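Local coordinates for protein N-acetylglucosamine 2-epimerase (Xylella fastidiosa, PDB 3GT5) that probably isomerises sugars as an epimerase of the N-acylglucosamine 2-epimerase type, at residues R241-Q246 / F296-T301. Numbering follows the deposited sequence.
Sequences RPWGFQ and FAPDGT
The carbonyl O of Phe-296 accepts a hydrogen bond from the backbone N-H of Phe-245 (N to O 2.8 Å), and the exchange is mutual, since Phe-296 N donates a hydrogen bond to Phe-245 O with an N-H...O angle of 160°. The two residues thus form a single antiparallel bridge of the hydrogen-bonded kind, a worked example of how a helical-barrel fold, here the (alpha/alpha)6 barrel of this epimerase family, ties its connecting loops together. One partner leads into helix 247-263, with Gln-246 at the N-cap position; the other ends strand 295-296 and turns toward strand 302-308, a hairpin in which Ala-297 N bonds to Thr-301 O. Aromatic side chains meet beside the bridge. The CB of Phe-245 sits over one face of the Phe-296 ring, a CH-pi contact 3.8 Å from the centroid. Phe-296 owes this placement to a chi1 of 59°, which swings the ring back toward Phe-245. The two rings themselves lie 30° from parallel and are offset, with little overlap. Farther out, the edge of the Phe-245 ring meets the hairpin turn, CE2 lying 3.9 Å from Pro-298 CA. Trp-243 reaches the same turn with the far corner of its indole: CH2 touches Ala-297 CB at 3.7 Å, near the ring plane, and also Pro-298 CD, while NE1 is bonded to Trp-229 O. Trp-218 adds edge-to-face contacts to both Trp-243 and Phe-245. Gly-300 N closes the type I turn on Ala-297 O at 2.9 Å; an Asx turn overlaps its end, Asp-299 OD1 accepting Thr-301 N at 3.1 Å from above the carboxylate plane.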
ATOM      1  N   ARG A 241       6.615  -0.855 -10.874  1.00 23.09           N
ATOM      2  CA  ARG A 241       6.946  -2.127 -11.528  1.00 22.50           C
ATOM      3  C   ARG A 241       8.475  -2.318 -11.546  1.00 22.29           C
ATOM      4  O   ARG A 241       9.085  -2.438 -12.608  1.00 20.72           O
ATOM      5  CB  ARG A 241       6.412  -2.160 -12.971  1.00 22.10           C
ATOM      6  CG  ARG A 241       4.877  -2.190 -13.057  1.00 22.30           C
ATOM      7  CD  ARG A 241       4.434  -2.324 -14.498  1.00 20.98           C
ATOM      8  NE  ARG A 241       3.005  -2.041 -14.633  1.00 22.33           N
ATOM      9  CZ  ARG A 241       2.343  -2.008 -15.788  1.00 25.89           C
ATOM     10  NH1 ARG A 241       2.941  -2.267 -16.961  1.00 26.23           N
ATOM     11  NH2 ARG A 241       1.036  -1.744 -15.763  1.00 26.45           N
ATOM     12  N   PRO A 242       9.079  -2.396 -10.339  1.00 21.81           N
ATOM     13  CA  PRO A 242      10.524  -2.573 -10.240  1.00 21.95           C
ATOM     14  C   PRO A 242      10.926  -3.983 -10.657  1.00 20.60           C
ATOM     15  O   PRO A 242      10.087  -4.876 -10.699  1.00 20.50           O
ATOM     16  CB  PRO A 242      10.790  -2.359  -8.737  1.00 21.89           C
ATOM     17  CG  PRO A 242       9.564  -2.769  -8.064  1.00 22.69           C
ATOM     18  CD  PRO A 242       8.431  -2.397  -9.021  1.00 22.78           C
ATOM     19  N   TRP A 243      12.195  -4.202 -10.947  1.00 20.84           N
ATOM     20  CA  TRP A 243      12.644  -5.562 -11.257  1.00 19.94           C
ATOM     21  C   TRP A 243      13.132  -6.286  -9.998  1.00 20.29           C
ATOM     22  O   TRP A 243      13.835  -5.693  -9.170  1.00 21.06           O
ATOM     23  CB  TRP A 243      13.778  -5.560 -12.297  1.00 20.58           C
ATOM     24  CG  TRP A 243      14.122  -6.989 -12.729  1.00 19.06           C
ATOM     25  CD1 TRP A 243      13.527  -7.697 -13.744  1.00 18.96           C
ATOM     26  CD2 TRP A 243      15.121  -7.864 -12.177  1.00 19.22           C
ATOM     27  NE1 TRP A 243      14.052  -8.963 -13.821  1.00 20.53           N
ATOM     28  CE2 TRP A 243      15.043  -9.090 -12.886  1.00 17.45           C
ATOM     29  CE3 TRP A 243      16.060  -7.747 -11.128  1.00 19.70           C
ATOM     30  CZ2 TRP A 243      15.888 -10.169 -12.611  1.00 17.22           C
ATOM     31  CZ3 TRP A 243      16.899  -8.830 -10.849  1.00 20.37           C
ATOM     32  CH2 TRP A 243      16.795 -10.027 -11.563  1.00 18.80           C
ATOM     33  N   GLY A 244      12.834  -7.580  -9.890  1.00 18.69           N
ATOM     34  CA  GLY A 244      13.385  -8.444  -8.829  1.00 18.45           C
ATOM     35  C   GLY A 244      12.303  -8.830  -7.835  1.00 18.80           C
ATOM     36  O   GLY A 244      11.195  -8.243  -7.875  1.00 19.74           O
ATOM     37  N   PHE A 245      12.590  -9.807  -6.962  1.00 17.61           N
ATOM     38  CA  PHE A 245      11.695 -10.094  -5.857  1.00 17.35           C
ATOM     39  C   PHE A 245      11.728  -8.939  -4.900  1.00 18.37           C
ATOM     40  O   PHE A 245      12.799  -8.433  -4.566  1.00 19.66           O
ATOM     41  CB  PHE A 245      12.089 -11.373  -5.111  1.00 17.71           C
ATOM     42  CG  PHE A 245      11.751 -12.629  -5.837  1.00 17.58           C
ATOM     43  CD1 PHE A 245      10.436 -13.057  -5.907  1.00 16.12           C
ATOM     44  CD2 PHE A 245      12.743 -13.424  -6.399  1.00 18.67           C
ATOM     45  CE1 PHE A 245      10.102 -14.219  -6.517  1.00 17.67           C
ATOM     46  CE2 PHE A 245      12.408 -14.630  -7.044  1.00 21.02           C
ATOM     47  CZ  PHE A 245      11.087 -15.015  -7.110  1.00 20.04           C
ATOM     48  N   GLN A 246      10.541  -8.521  -4.458  1.00 18.08           N
ATOM     49  CA  GLN A 246      10.378  -7.408  -3.535  1.00 17.34           C
ATOM     50  C   GLN A 246      10.048  -8.002  -2.167  1.00 17.30           C
ATOM     51  O   GLN A 246       8.920  -8.437  -1.959  1.00 15.83           O
ATOM     52  CB  GLN A 246       9.203  -6.551  -4.012  1.00 18.30           C
ATOM     53  CG  GLN A 246       9.516  -5.734  -5.254  1.00 19.21           C
ATOM     54  CD  GLN A 246      10.027  -4.386  -4.842  1.00 23.54           C
ATOM     55  OE1 GLN A 246       9.351  -3.690  -4.067  1.00 26.23           O
ATOM     56  NE2 GLN A 246      11.225  -3.993  -5.329  1.00 26.32           N
ATOM     57  N   PHE A 296      15.833  -8.571  -4.438  1.00 18.40           N
ATOM     58  CA  PHE A 296      16.788  -9.644  -4.694  1.00 18.97           C
ATOM     59  C   PHE A 296      16.390 -10.420  -5.940  1.00 20.45           C
ATOM     60  O   PHE A 296      15.205 -10.519  -6.302  1.00 19.21           O
ATOM     61  CB  PHE A 296      17.045 -10.548  -3.468  1.00 19.07           C
ATOM     62  CG  PHE A 296      15.830 -11.235  -2.920  1.00 18.92           C
ATOM     63  CD1 PHE A 296      15.436 -12.462  -3.390  1.00 17.68           C
ATOM     64  CD2 PHE A 296      15.126 -10.663  -1.876  1.00 19.00           C
ATOM     65  CE1 PHE A 296      14.347 -13.130  -2.827  1.00 17.46           C
ATOM     66  CE2 PHE A 296      13.996 -11.294  -1.340  1.00 16.95           C
ATOM     67  CZ  PHE A 296      13.603 -12.510  -1.811  1.00 19.00           C
ATOM     68  N   ALA A 297      17.411 -10.893  -6.648  1.00 20.30           N
ATOM     69  CA  ALA A 297      17.209 -11.655  -7.890  1.00 19.44           C
ATOM     70  C   ALA A 297      16.772 -13.079  -7.568  1.00 19.24           C
ATOM     71  O   ALA A 297      16.831 -13.525  -6.416  1.00 18.16           O
ATOM     72  CB  ALA A 297      18.542 -11.659  -8.716  1.00 19.64           C
ATOM     73  N   PRO A 298      16.357 -13.847  -8.597  1.00 19.36           N
ATOM     74  CA  PRO A 298      15.984 -15.255  -8.364  1.00 20.13           C
ATOM     75  C   PRO A 298      17.083 -16.217  -7.858  1.00 21.27           C
ATOM     76  O   PRO A 298      16.770 -17.293  -7.398  1.00 21.44           O
ATOM     77  CB  PRO A 298      15.443 -15.696  -9.730  1.00 19.95           C
ATOM     78  CG  PRO A 298      14.985 -14.425 -10.353  1.00 20.14           C
ATOM     79  CD  PRO A 298      15.971 -13.371  -9.933  1.00 19.54           C
ATOM     80  N   ASP A 299      18.355 -15.805  -7.896  1.00 21.51           N
ATOM     81  CA  ASP A 299      19.448 -16.592  -7.313  1.00 21.62           C
ATOM     82  C   ASP A 299      19.683 -16.230  -5.840  1.00 22.71           C
ATOM     83  O   ASP A 299      20.612 -16.769  -5.229  1.00 23.18           O
ATOM     84  CB  ASP A 299      20.753 -16.388  -8.138  1.00 21.09           C
ATOM     85  CG  ASP A 299      21.337 -14.971  -8.013  1.00 22.54           C
ATOM     86  OD1 ASP A 299      20.548 -14.010  -7.788  1.00 19.74           O
ATOM     87  OD2 ASP A 299      22.576 -14.807  -8.144  1.00 21.47           O
ATOM     88  N   GLY A 300      18.897 -15.264  -5.326  1.00 22.16           N
ATOM     89  CA  GLY A 300      19.021 -14.760  -3.957  1.00 22.80           C
ATOM     90  C   GLY A 300      19.866 -13.498  -3.821  1.00 22.87           C
ATOM     91  O   GLY A 300      19.908 -12.891  -2.745  1.00 24.66           O
ATOM     92  N   THR A 301      20.572 -13.105  -4.874  1.00 21.80           N
ATOM     93  CA  THR A 301      21.527 -12.024  -4.740  1.00 21.32           C
ATOM     94  C   THR A 301      20.801 -10.692  -4.671  1.00 21.39           C
ATOM     95  O   THR A 301      19.914 -10.418  -5.495  1.00 21.32           O
ATOM     96  CB  THR A 301      22.515 -11.974  -5.937  1.00 22.04           C
ATOM     97  OG1 THR A 301      23.252 -13.187  -5.977  1.00 25.69           O
ATOM     98  CG2 THR A 301      23.497 -10.798  -5.801  1.00 24.79           C
TER